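Local structure of fatty acid synthase 1, isoform A (Drosophila melanogaster, 6FN6) at residues A124-L129 and M968-Q973; F936-T941 and T962-L967; T766-L771 and I797-L802; T734-V739 and L773-G778. The protein probably makes long-chain saturated fatty acids from acetyl-CoA and malonyl-CoA with NADPH, this piece being the dehydratase, enoyl reductase and ketoreductase region. One frame throughout, in Å; residues are numbered along the deposited sequence.

Interaction 1 of 4, residues A124-L129 and M968-Q973; sequences AVAKEL and MIRRWQ
Val125 and Ala126 meet the aliphatic part of Arg970 where the dehydratase touches the ketoreductase of the same chain. The first segment is the end of the linker that runs from strand 98-105 to strand 129-130, probably joining the two hotdog halves of the dehydratase; the second is part of helix 963-974 of the Rossmann-type ketoreductase. The apolar contact is small and centres on one methylene group. Val125 CG1 lies 4.0 Å from Arg970 CD, the two side chains crossing at about a right angle, and Ala126 CB lies 4.1 Å from Arg970 CD. Arg970 reaches this position because its CG stands anti to the backbone N (chi1 -175°) and its chain runs straight as far as CD, then bends at chi3 (67°). That bend turns the guanidinium away from the line of the methylenes. The loop approaches the helix no closer than 6.8 Å between the CA atoms of Ala126 and Arg970.

Polar bonds lie around this patch and do not join the two segments directly. Arg970 NH1 forms a salt bridge with Glu974 one turn further along its own helix, while NE binds Thr157 OG1 of the dehydratase, giving the guanidinium a partner in each domain. Lys127 NZ adds a second tie between the domains through the carbonyl O of Lys961. Within the helix, the backbone bond from Gln973 N to Ile969 O measures 2.8 Å, and the one from Trp972 N to Met968 O 2.9 Å.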
loop_
_atom_site.group_PDB
_atom_site.type_symbol
_atom_site.label_atom_id
_atom_site.label_comp_id
_atom_site.label_asym_id
_atom_site.label_seq_id
_atom_site.Cartn_x
_atom_site.Cartn_y
_atom_site.Cartn_z
ATOM N N ALA A 124 37.233 19.401 7.852
ATOM C CA ALA A 124 38.362 19.876 8.640
ATOM C C ALA A 124 37.887 20.760 9.793
ATOM O O ALA A 124 38.642 21.583 10.306
ATOM C CB ALA A 124 39.335 20.630 7.756
ATOM N N VAL A 125 36.631 20.589 10.190
ATOM C CA VAL A 125 36.045 21.376 11.269
ATOM C C VAL A 125 36.671 20.982 12.598
ATOM O O VAL A 125 36.815 21.810 13.494
ATOM C CB VAL A 125 34.510 21.220 11.302
ATOM C CG1 VAL A 125 33.911 21.965 12.491
ATOM C CG2 VAL A 125 33.907 21.730 10.009
ATOM N N ALA A 126 36.999 19.703 12.730
ATOM C CA ALA A 126 37.666 19.195 13.922
ATOM C C ALA A 126 38.587 18.050 13.517
ATOM O O ALA A 126 38.528 17.576 12.383
ATOM C CB ALA A 126 36.653 18.742 14.958
ATOM N N LYS A 127 39.434 17.606 14.441
ATOM C CA LYS A 127 40.385 16.543 14.139
ATOM C C LYS A 127 39.649 15.300 13.657
ATOM O O LYS A 127 38.528 15.031 14.082
ATOM C CB LYS A 127 41.240 16.212 15.367
ATOM C CG LYS A 127 42.353 15.207 15.084
ATOM C CD LYS A 127 43.391 15.150 16.199
ATOM C CE LYS A 127 44.619 14.371 15.757
ATOM N NZ LYS A 127 45.756 14.534 16.698
ATOM N N GLU A 128 40.281 14.552 12.758
ATOM C CA GLU A 128 39.701 13.312 12.262
ATOM C C GLU A 128 39.735 12.255 13.355
ATOM O O GLU A 128 40.523 12.343 14.298
ATOM C CB GLU A 128 40.442 12.814 11.015
ATOM C CG GLU A 128 41.763 12.099 11.287
ATOM C CD GLU A 128 42.350 11.471 10.035
ATOM O OE1 GLU A 128 43.259 10.620 10.163
ATOM O OE2 GLU A 128 41.894 11.818 8.922
ATOM N N LEU A 129 38.872 11.258 13.223
ATOM C CA LEU A 129 38.809 10.177 14.191
ATOM C C LEU A 129 39.685 9.019 13.736
ATOM O O LEU A 129 39.682 8.649 12.562
ATOM C CB LEU A 129 37.368 9.699 14.381
ATOM C CG LEU A 129 36.323 10.758 14.740
ATOM C CD1 LEU A 129 34.917 10.169 14.674
ATOM C CD2 LEU A 129 36.593 11.322 16.115
ATOM N N MET A 968 34.038 15.682 20.956
ATOM C CA MET A 968 33.253 16.136 22.097
ATOM C C MET A 968 33.227 17.661 22.170
ATOM O O MET A 968 32.200 18.260 22.495
ATOM C CB MET A 968 33.815 15.553 23.394
ATOM C CG MET A 968 33.628 14.044 23.527
ATOM S SD MET A 968 31.920 13.490 23.322
ATOM C CE MET A 968 31.083 14.461 24.576
ATOM N N ILE A 969 34.358 18.285 21.870
ATOM C CA ILE A 969 34.450 19.737 21.902
ATOM C C ILE A 969 33.537 20.305 20.821
ATOM O O ILE A 969 32.813 21.272 21.056
ATOM C CB ILE A 969 35.914 20.210 21.732
ATOM C CG1 ILE A 969 36.760 19.731 22.917
ATOM C CG2 ILE A 969 35.988 21.733 21.606
ATOM C CD1 ILE A 969 38.253 19.888 22.721
ATOM N N ARG A 970 33.575 19.699 19.638
ATOM C CA ARG A 970 32.725 20.131 18.536
ATOM C C ARG A 970 31.254 20.021 18.930
ATOM O O ARG A 970 30.463 20.930 18.682
ATOM C CB ARG A 970 32.997 19.305 17.276
ATOM C CG ARG A 970 32.224 19.795 16.062
ATOM C CD ARG A 970 32.581 19.037 14.795
ATOM N NE ARG A 970 32.147 17.643 14.837
ATOM C CZ ARG A 970 30.893 17.243 14.661
ATOM N NH1 ARG A 970 29.929 18.131 14.457
ATOM N NH2 ARG A 970 30.594 15.951 14.711
ATOM N N ARG A 971 30.895 18.903 19.555
ATOM C CA ARG A 971 29.521 18.676 19.976
ATOM C C ARG A 971 29.083 19.685 21.038
ATOM O O ARG A 971 27.954 20.179 21.003
ATOM C CB ARG A 971 29.361 17.250 20.506
ATOM C CG ARG A 971 29.452 16.178 19.429
ATOM C CD ARG A 971 29.273 14.784 20.008
ATOM N NE ARG A 971 29.101 13.774 18.965
ATOM C CZ ARG A 971 29.281 12.468 19.145
ATOM N NH1 ARG A 971 29.644 11.995 20.329
ATOM N NH2 ARG A 971 29.099 11.629 18.134
ATOM N N TRP A 972 29.980 20.010 21.968
ATOM C CA TRP A 972 29.663 20.970 23.022
ATOM C C TRP A 972 29.531 22.375 22.447
ATOM O O TRP A 972 28.665 23.147 22.859
ATOM C CB TRP A 972 30.731 20.950 24.116
ATOM C CG TRP A 972 30.803 19.656 24.867
ATOM C CD1 TRP A 972 29.775 18.799 25.127
ATOM C CD2 TRP A 972 31.972 19.067 25.445
ATOM N NE1 TRP A 972 30.231 17.713 25.834
ATOM C CE2 TRP A 972 31.578 17.855 26.041
ATOM C CE3 TRP A 972 33.314 19.448 25.516
ATOM C CZ2 TRP A 972 32.477 17.021 26.701
ATOM C CZ3 TRP A 972 34.202 18.621 26.171
ATOM C CH2 TRP A 972 33.781 17.422 26.754
ATOM N N GLN A 973 30.395 22.706 21.495
ATOM C CA GLN A 973 30.385 24.033 20.894
ATOM C C GLN A 973 29.146 24.213 20.027
ATOM O O GLN A 973 28.571 25.301 19.968
ATOM C CB GLN A 973 31.655 24.258 20.074
ATOM C CG GLN A 973 32.885 24.510 20.930
ATOM C CD GLN A 973 34.149 24.671 20.113
ATOM O OE1 GLN A 973 34.307 24.050 19.062
ATOM N NE2 GLN A 973 35.062 25.507 20.595
#

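Interaction 2 of 4, residues F936-T941 and T962-L967; sequences FGLELT and TGYQGL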
loop_
_atom_site.group_PDB
_atom_site.type_symbol
_atom_site.label_atom_id
_atom_site.label_comp_id
_atom_site.label_asym_id
_atom_site.label_seq_id
_atom_site.Cartn_x
_atom_site.Cartn_y
_atom_site.Cartn_z
ATOM N N PHE A 936 38.163 10.491 31.964
ATOM C CA PHE A 936 37.279 10.936 33.036
ATOM C C PHE A 936 36.786 12.361 32.804
ATOM O O PHE A 936 35.593 12.638 32.896
ATOM C CB PHE A 936 38.006 10.838 34.383
ATOM C CG PHE A 936 37.101 10.974 35.576
ATOM C CD1 PHE A 936 36.660 12.220 35.994
ATOM C CD2 PHE A 936 36.696 9.854 36.283
ATOM C CE1 PHE A 936 35.828 12.345 37.094
ATOM C CE2 PHE A 936 35.864 9.972 37.383
ATOM C CZ PHE A 936 35.430 11.220 37.788
ATOM N N GLY A 937 37.721 13.261 32.513
ATOM C CA GLY A 937 37.413 14.668 32.326
ATOM C C GLY A 937 36.368 14.953 31.263
ATOM O O GLY A 937 35.477 15.777 31.464
ATOM N N LEU A 938 36.484 14.278 30.125
ATOM C CA LEU A 938 35.559 14.486 29.016
ATOM C C LEU A 938 34.126 14.134 29.402
ATOM O O LEU A 938 33.197 14.891 29.130
ATOM C CB LEU A 938 35.997 13.664 27.804
ATOM C CG LEU A 938 37.331 14.090 27.187
ATOM C CD1 LEU A 938 37.769 13.100 26.124
ATOM C CD2 LEU A 938 37.242 15.494 26.606
ATOM N N GLU A 939 33.948 12.989 30.047
ATOM C CA GLU A 939 32.614 12.538 30.411
ATOM C C GLU A 939 32.045 13.380 31.553
ATOM O O GLU A 939 30.833 13.559 31.658
ATOM C CB GLU A 939 32.642 11.058 30.788
ATOM C CG GLU A 939 33.123 10.147 29.658
ATOM C CD GLU A 939 32.380 10.380 28.348
ATOM O OE1 GLU A 939 33.045 10.515 27.297
ATOM O OE2 GLU A 939 31.130 10.421 28.368
ATOM N N LEU A 940 32.919 13.905 32.405
ATOM C CA LEU A 940 32.489 14.809 33.463
ATOM C C LEU A 940 31.987 16.114 32.851
ATOM O O LEU A 940 30.933 16.625 33.227
ATOM C CB LEU A 940 33.634 15.076 34.442
ATOM C CG LEU A 940 33.407 16.162 35.502
ATOM C CD1 LEU A 940 32.142 15.903 36.300
ATOM C CD2 LEU A 940 34.607 16.253 36.439
ATOM N N THR A 941 32.755 16.650 31.912
ATOM C CA THR A 941 32.380 17.870 31.209
ATOM C C THR A 941 31.011 17.724 30.551
ATOM O O THR A 941 30.155 18.598 30.675
ATOM C CB THR A 941 33.422 18.240 30.138
ATOM O OG1 THR A 941 34.702 18.415 30.755
ATOM C CG2 THR A 941 33.031 19.521 29.416
ATOM N N THR A 962 43.435 13.390 20.680
ATOM C CA THR A 962 42.599 12.389 20.027
ATOM C C THR A 962 41.423 13.018 19.287
ATOM O O THR A 962 40.933 14.085 19.664
ATOM C CB THR A 962 42.048 11.364 21.045
ATOM O OG1 THR A 962 41.011 11.969 21.829
ATOM C CG2 THR A 962 43.153 10.860 21.965
ATOM N N GLY A 963 40.985 12.348 18.223
ATOM C CA GLY A 963 39.818 12.769 17.470
ATOM C C GLY A 963 38.577 12.802 18.341
ATOM O O GLY A 963 37.715 13.667 18.189
ATOM N N TYR A 964 38.474 11.841 19.252
ATOM C CA TYR A 964 37.353 11.796 20.180
ATOM C C TYR A 964 37.248 13.093 20.989
ATOM O O TYR A 964 36.151 13.610 21.209
ATOM C CB TYR A 964 37.483 10.605 21.127
ATOM C CG TYR A 964 36.310 10.475 22.062
ATOM C CD1 TYR A 964 35.088 9.990 21.610
ATOM C CD2 TYR A 964 36.410 10.862 23.392
ATOM C CE1 TYR A 964 34.010 9.876 22.457
ATOM C CE2 TYR A 964 35.331 10.753 24.246
ATOM C CZ TYR A 964 34.134 10.259 23.772
ATOM O OH TYR A 964 33.055 10.145 24.615
ATOM N N GLN A 965 38.390 13.601 21.448
ATOM C CA GLN A 965 38.437 14.875 22.159
ATOM C C GLN A 965 37.847 15.976 21.291
ATOM O O GLN A 965 36.935 16.687 21.707
ATOM C CB GLN A 965 39.873 15.225 22.555
ATOM C CG GLN A 965 40.376 14.502 23.793
ATOM C CD GLN A 965 41.890 14.504 23.892
ATOM O OE1 GLN A 965 42.576 15.151 23.100
ATOM N NE2 GLN A 965 42.417 13.784 24.873
ATOM N N GLY A 966 38.393 16.126 20.087
ATOM C CA GLY A 966 37.905 17.119 19.152
ATOM C C GLY A 966 36.422 16.949 18.869
ATOM O O GLY A 966 35.701 17.930 18.680
ATOM N N LEU A 967 35.970 15.698 18.843
ATOM C CA LEU A 967 34.564 15.391 18.608
ATOM C C LEU A 967 33.683 15.970 19.709
ATOM O O LEU A 967 32.704 16.663 19.436
ATOM C CB LEU A 967 34.357 13.875 18.515
ATOM C CG LEU A 967 32.912 13.374 18.397
ATOM C CD1 LEU A 967 32.215 13.988 17.191
ATOM C CD2 LEU A 967 32.877 11.854 18.322
#
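The phenol of Tyr964 serves a carboxylate of a neighbouring helix and an arginine of another domain at once. Tyr964 OH donates to Glu939 OE1 over 2.7 Å, meeting it on the syn side and close to the carboxylate plane. OE1 sits at the edge of the phenol ring, and the planes of the two groups lie only 30° apart. The same hydroxyl is hydrogen-bonded to Arg188 of the dehydratase, which would be expected to polarise it and strengthen its bond to Glu939. With CG anti to the backbone N (chi1 -177°), the ring reaches across to helix 935-946.

Beside this polar link, Leu938 CD1 wedges between two neighbours, 3.8 Å from Tyr964 CD2 at the ring edge and 3.8 Å from Gln965 CG. The side chains of Leu938 and Tyr964 slide past each other in opposite directions, whereas those of Leu938 and Gln965 cross at about a right angle. Gln965 also closes a capping box at the start of its helix: its backbone N gives a hydrogen bond of 3.1 Å to Thr962 OG1, and its OE1, which also accepts from Lys961 N, receives Thr962 N at 3.1 Å.

The short segments run nearly parallel, their axes 11.2 Å apart and 16° askew. Two such helices, following the adjacent parallel strands 926-930 and 951-955, are characteristic of the Rossmann fold of the ketoreductase; Gly937, already in the helix, fits the last glycine of a GxGxxG pattern, consistent with a nucleotide-binding turn just before it.

Interaction 3 of 4, residues T766-L771 and I797-L802; sequences TSFEQL and IRCLGL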
loop_
_atom_site.group_PDB
_atom_site.type_symbol
_atom_site.label_atom_id
_atom_site.label_comp_id
_atom_site.label_asym_id
_atom_site.label_seq_id
_atom_site.Cartn_x
_atom_site.Cartn_y
_atom_site.Cartn_z
ATOM N N THR A 766 -12.911 -7.047 12.619
ATOM C CA THR A 766 -13.145 -6.390 11.335
ATOM C C THR A 766 -14.626 -6.340 10.954
ATOM O O THR A 766 -14.969 -5.918 9.848
ATOM C CB THR A 766 -12.375 -7.098 10.204
ATOM O OG1 THR A 766 -12.692 -8.497 10.205
ATOM C CG2 THR A 766 -10.886 -6.915 10.376
ATOM N N SER A 767 -15.496 -6.784 11.858
ATOM C CA SER A 767 -16.926 -6.889 11.564
ATOM C C SER A 767 -17.519 -5.566 11.090
ATOM O O SER A 767 -18.483 -5.557 10.322
ATOM C CB SER A 767 -17.690 -7.380 12.796
ATOM O OG SER A 767 -17.789 -6.362 13.775
ATOM N N PHE A 768 -16.938 -4.454 11.529
ATOM C CA PHE A 768 -17.486 -3.139 11.212
ATOM C C PHE A 768 -17.501 -2.874 9.708
ATOM O O PHE A 768 -18.274 -2.047 9.226
ATOM C CB PHE A 768 -16.699 -2.040 11.932
ATOM C CG PHE A 768 -15.268 -1.924 11.490
ATOM C CD1 PHE A 768 -14.931 -1.199 10.359
ATOM C CD2 PHE A 768 -14.257 -2.528 12.218
ATOM C CE1 PHE A 768 -13.614 -1.091 9.955
ATOM C CE2 PHE A 768 -12.938 -2.421 11.823
ATOM C CZ PHE A 768 -12.615 -1.701 10.692
ATOM N N GLU A 769 -16.650 -3.577 8.967
ATOM C CA GLU A 769 -16.619 -3.437 7.517
ATOM C C GLU A 769 -17.964 -3.832 6.910
ATOM O O GLU A 769 -18.539 -3.088 6.115
ATOM C CB GLU A 769 -15.495 -4.286 6.918
ATOM C CG GLU A 769 -15.356 -4.162 5.410
ATOM C CD GLU A 769 -14.298 -5.089 4.848
ATOM O OE1 GLU A 769 -13.408 -5.513 5.618
ATOM O OE2 GLU A 769 -14.359 -5.403 3.641
ATOM N N GLN A 770 -18.463 -5.004 7.291
ATOM C CA GLN A 770 -19.740 -5.489 6.785
ATOM C C GLN A 770 -20.854 -4.542 7.208
ATOM O O GLN A 770 -21.740 -4.224 6.419
ATOM C CB GLN A 770 -20.033 -6.905 7.289
ATOM C CG GLN A 770 -19.193 -7.995 6.635
ATOM C CD GLN A 770 -17.735 -7.928 7.036
ATOM O OE1 GLN A 770 -17.409 -7.804 8.217
ATOM N NE2 GLN A 770 -16.847 -8.008 6.053
ATOM N N LEU A 771 -20.794 -4.089 8.456
ATOM C CA LEU A 771 -21.819 -3.210 9.007
ATOM C C LEU A 771 -21.941 -1.922 8.203
ATOM O O LEU A 771 -23.041 -1.509 7.838
ATOM C CB LEU A 771 -21.502 -2.883 10.468
ATOM C CG LEU A 771 -22.476 -1.971 11.224
ATOM C CD1 LEU A 771 -22.477 -2.320 12.704
ATOM C CD2 LEU A 771 -22.145 -0.491 11.041
ATOM N N ILE A 797 -10.077 0.753 4.931
ATOM C CA ILE A 797 -9.864 1.227 3.570
ATOM C C ILE A 797 -11.036 0.800 2.696
ATOM O O ILE A 797 -11.555 1.586 1.904
ATOM C CB ILE A 797 -8.521 0.706 3.011
ATOM C CG1 ILE A 797 -7.347 1.411 3.695
ATOM C CG2 ILE A 797 -8.452 0.868 1.493
ATOM C CD1 ILE A 797 -7.172 2.869 3.309
ATOM N N ARG A 798 -11.456 -0.451 2.852
ATOM C CA ARG A 798 -12.556 -0.995 2.068
ATOM C C ARG A 798 -13.871 -0.274 2.368
ATOM O O ARG A 798 -14.832 -0.390 1.609
ATOM C CB ARG A 798 -12.709 -2.496 2.328
ATOM C CG ARG A 798 -11.493 -3.323 1.933
ATOM C CD ARG A 798 -11.697 -4.800 2.235
ATOM N NE ARG A 798 -10.439 -5.483 2.548
ATOM C CZ ARG A 798 -10.126 -6.004 3.734
ATOM N NH1 ARG A 798 -10.972 -5.946 4.757
ATOM N NH2 ARG A 798 -8.953 -6.600 3.896
ATOM N N CYS A 799 -13.919 0.458 3.479
ATOM C CA CYS A 799 -15.111 1.226 3.836
ATOM C C CYS A 799 -15.168 2.572 3.117
ATOM O O CYS A 799 -16.192 3.256 3.145
ATOM C CB CYS A 799 -15.168 1.460 5.347
ATOM S SG CYS A 799 -15.556 -0.006 6.318
ATOM N N LEU A 800 -14.067 2.953 2.480
ATOM C CA LEU A 800 -13.987 4.253 1.828
ATOM C C LEU A 800 -14.713 4.265 0.485
ATOM O O LEU A 800 -14.450 3.436 -0.390
ATOM C CB LEU A 800 -12.528 4.657 1.634
ATOM C CG LEU A 800 -12.266 6.149 1.418
ATOM C CD1 LEU A 800 -12.729 6.974 2.607
ATOM C CD2 LEU A 800 -10.797 6.401 1.147
ATOM N N GLY A 801 -15.634 5.212 0.337
ATOM C CA GLY A 801 -16.404 5.361 -0.884
ATOM C C GLY A 801 -15.781 6.362 -1.839
ATOM O O GLY A 801 -14.726 6.929 -1.553
ATOM N N LEU A 802 -16.435 6.572 -2.978
ATOM C CA LEU A 802 -15.932 7.476 -4.009
ATOM C C LEU A 802 -15.592 8.852 -3.441
ATOM O O LEU A 802 -16.315 9.389 -2.604
ATOM C CB LEU A 802 -16.960 7.617 -5.135
ATOM C CG LEU A 802 -17.223 6.346 -5.950
ATOM C CD1 LEU A 802 -18.476 6.488 -6.807
ATOM C CD2 LEU A 802 -16.018 6.003 -6.818
#
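Glu769 and Arg798 form a salt bridge between helix 768-775 and the turn that leads into strand 800-801. Arg798 NH1 donates to Glu769 OE1 over 2.6 Å, with an N-H...acceptor angle of 134°, so the bond is noticeably bent. The oxygen is met on its syn side and lies near the guanidinium plane, although the carboxylate itself is twisted moderately against that plane. A straight glutamate chain, CG anti to the backbone N (chi1 -178°), carries the acid out to the arginine. Its other oxygen, OE2, lies alongside the Arg798 methylenes. Arg798 NH2 has a long, weak ion pair with Glu197 of the second subunit.

Packing takes over further in. Cys799 SG points at the helix backbone, 3.8 Å from Glu769 CA, and touches Phe768 CD1 at 4.3 Å. It lies 5.3 Å from the centroid of the Phe768 ring and 76° off the ring normal, which makes a sulfur-aromatic contact at the edge. A type I turn from Ile797 to Leu800, closed by a 2.9 Å bond from Leu800 N to Ile797 O, presents Arg798 and Cys799 together to the helix. Cys799 also shares a backbone hydrogen bond with Val781 of the central parallel sheet.

The contact thus joins a helix and a turn beside the parallel sheet of the Rossmann-type domain of the enoyl reductase, which in this family binds NADPH. Its chemistry implies a charged outer end, where the arginine would be expected to keep the buried glutamate ionised, and an apolar inner end, where one cysteine sulfur meets a ring edge and the helix backbone.

Interaction 4 of 4, residues T734-V739 and L773-G778; sequences TVFTTV and LRETKG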
loop_
_atom_site.group_PDB
_atom_site.type_symbol
_atom_site.label_atom_id
_atom_site.label_comp_id
_atom_site.label_asym_id
_atom_site.label_seq_id
_atom_site.Cartn_x
_atom_site.Cartn_y
_atom_site.Cartn_z
ATOM N N THR A 734 -23.333 12.252 9.013
ATOM C CA THR A 734 -23.770 10.949 9.492
ATOM C C THR A 734 -22.549 10.217 10.041
ATOM O O THR A 734 -21.522 10.106 9.367
ATOM C CB THR A 734 -24.447 10.128 8.379
ATOM O OG1 THR A 734 -25.687 10.748 8.013
ATOM C CG2 THR A 734 -24.711 8.694 8.833
ATOM N N VAL A 735 -22.658 9.733 11.274
ATOM C CA VAL A 735 -21.518 9.151 11.961
ATOM C C VAL A 735 -21.657 7.644 12.150
ATOM O O VAL A 735 -22.683 7.147 12.613
ATOM C CB VAL A 735 -21.299 9.853 13.319
ATOM C CG1 VAL A 735 -20.232 9.146 14.131
ATOM C CG2 VAL A 735 -20.916 11.304 13.108
ATOM N N PHE A 736 -20.600 6.931 11.771
ATOM C CA PHE A 736 -20.427 5.529 12.125
ATOM C C PHE A 736 -19.271 5.435 13.124
ATOM O O PHE A 736 -18.310 6.198 13.033
ATOM C CB PHE A 736 -20.145 4.680 10.885
ATOM C CG PHE A 736 -21.301 4.603 9.927
ATOM C CD1 PHE A 736 -22.253 3.603 10.049
ATOM C CD2 PHE A 736 -21.439 5.531 8.906
ATOM C CE1 PHE A 736 -23.322 3.531 9.168
ATOM C CE2 PHE A 736 -22.506 5.463 8.025
ATOM C CZ PHE A 736 -23.448 4.463 8.157
ATOM N N THR A 737 -19.370 4.527 14.090
ATOM C CA THR A 737 -18.291 4.352 15.058
ATOM C C THR A 737 -18.099 2.903 15.473
ATOM O O THR A 737 -18.875 2.024 15.100
ATOM C CB THR A 737 -18.529 5.181 16.342
ATOM O OG1 THR A 737 -19.745 4.759 16.974
ATOM C CG2 THR A 737 -18.611 6.654 16.020
ATOM N N THR A 738 -17.045 2.675 16.249
ATOM C CA THR A 738 -16.763 1.366 16.815
ATOM C C THR A 738 -16.379 1.516 18.286
ATOM O O THR A 738 -15.924 2.579 18.712
ATOM C CB THR A 738 -15.641 0.652 16.043
ATOM O OG1 THR A 738 -14.517 1.529 15.899
ATOM C CG2 THR A 738 -16.135 0.233 14.665
ATOM N N VAL A 739 -16.568 0.451 19.059
ATOM C CA VAL A 739 -16.294 0.478 20.494
ATOM C C VAL A 739 -15.636 -0.820 20.942
ATOM O O VAL A 739 -15.801 -1.864 20.310
ATOM C CB VAL A 739 -17.578 0.728 21.304
ATOM C CG1 VAL A 739 -18.095 2.135 21.061
ATOM C CG2 VAL A 739 -18.641 -0.313 20.962
ATOM N N LEU A 773 -20.715 -1.176 5.124
ATOM C CA LEU A 773 -21.080 -1.426 3.738
ATOM C C LEU A 773 -22.572 -1.748 3.641
ATOM O O LEU A 773 -23.232 -1.374 2.672
ATOM C CB LEU A 773 -20.243 -2.568 3.156
ATOM C CG LEU A 773 -18.744 -2.294 2.989
ATOM C CD1 LEU A 773 -18.027 -3.530 2.471
ATOM C CD2 LEU A 773 -18.491 -1.115 2.060
ATOM N N ARG A 774 -23.096 -2.446 4.646
ATOM C CA ARG A 774 -24.520 -2.778 4.686
ATOM C C ARG A 774 -25.386 -1.536 4.849
ATOM O O ARG A 774 -26.403 -1.380 4.170
ATOM C CB ARG A 774 -24.822 -3.742 5.833
ATOM C CG ARG A 774 -25.195 -5.147 5.401
ATOM C CD ARG A 774 -25.769 -5.926 6.569
ATOM N NE ARG A 774 -24.748 -6.248 7.562
ATOM C CZ ARG A 774 -24.042 -7.376 7.583
ATOM N NH1 ARG A 774 -24.235 -8.314 6.663
ATOM N NH2 ARG A 774 -23.137 -7.566 8.533
ATOM N N GLU A 775 -24.976 -0.660 5.759
ATOM C CA GLU A 775 -25.752 0.526 6.093
ATOM C C GLU A 775 -25.605 1.598 5.021
ATOM O O GLU A 775 -26.445 2.489 4.902
ATOM C CB GLU A 775 -25.322 1.076 7.455
ATOM C CG GLU A 775 -25.689 0.174 8.622
ATOM C CD GLU A 775 -27.187 -0.009 8.763
ATOM O OE1 GLU A 775 -27.914 1.008 8.759
ATOM O OE2 GLU A 775 -27.641 -1.170 8.868
ATOM N N THR A 776 -24.526 1.511 4.252
ATOM C CA THR A 776 -24.296 2.432 3.150
ATOM C C THR A 776 -24.638 1.776 1.815
ATOM O O THR A 776 -24.417 2.360 0.756
ATOM C CB THR A 776 -22.836 2.919 3.118
ATOM O OG1 THR A 776 -21.951 1.795 3.027
ATOM C CG2 THR A 776 -22.514 3.721 4.369
ATOM N N LYS A 777 -25.177 0.560 1.872
ATOM C CA LYS A 777 -25.565 -0.171 0.669
ATOM C C LYS A 777 -24.410 -0.240 -0.328
ATOM O O LYS A 777 -24.611 -0.094 -1.534
ATOM C CB LYS A 777 -26.788 0.477 0.011
ATOM C CG LYS A 777 -28.111 0.182 0.707
ATOM C CD LYS A 777 -29.279 0.765 -0.078
ATOM C CE LYS A 777 -30.606 0.124 0.300
ATOM N NZ LYS A 777 -31.706 0.544 -0.620
ATOM N N GLY A 778 -23.202 -0.453 0.186
ATOM C CA GLY A 778 -22.030 -0.609 -0.656
ATOM C C GLY A 778 -21.374 0.704 -1.043
ATOM O O GLY A 778 -20.277 0.717 -1.602
#
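The Phe736 ring, projecting from a strand of the parallel Rossmann sheet of the enoyl reductase, meets the end of helix 768-775 obliquely, through Glu775 and Thr776. Its CE1 lies 3.6 Å from Glu775 CB, and its CZ 4.0 Å from Thr776 CG2. The ring plane and the Glu775 carboxylate plane stand 54° apart, and the acid takes no part in the contact. Glu775 CB points toward the strand, but the chain bends at chi2 (-62°) and leads the carboxylate away to a salt bridge with Arg758. What touches the ring is therefore the aliphatic root of an acidic side chain and a threonine methyl.

Thr776 divides its branches in the same spirit. CG2 faces the ring, while OG1 turns back to its own helix and binds the carbonyl O of Val772. Phe736 also packs on Leu712 of the next strand and on Asn759, so the phenyl lies between the sheet and helix 768-775. No hydrogen bond joins the two segments.

The helix stops here in a Schellman motif. Lys777 takes positive phi (52°), and Gly778 N returns to Leu773 O over 2.7 Å.

How the interactions relate
Interactions 1 and 2 share helix 963-974 of the ketoreductase, and interactions 3 and 4 share helix 768-775 of the enoyl reductase; the two pairs lie some 56 to 62 Å apart between centres. Interaction 1 is a surface meeting of domains; the other three are buried, each inside its own domain, 2 in the ketoreductase, 3 and 4 in the enoyl reductase. Within each pair the contacts touch: Trp972 packs on Leu938 and Thr941, and Phe768 CB lies 3.6 Å from Thr738 CG2. Charge links the segments only in interaction 3, a neutral phenol meets an acid in interaction 2, and interactions 1 and 4 rest on carbon contacts, their charged groups paired outside the segments. Interactions 3 and 4 also border the second subunit.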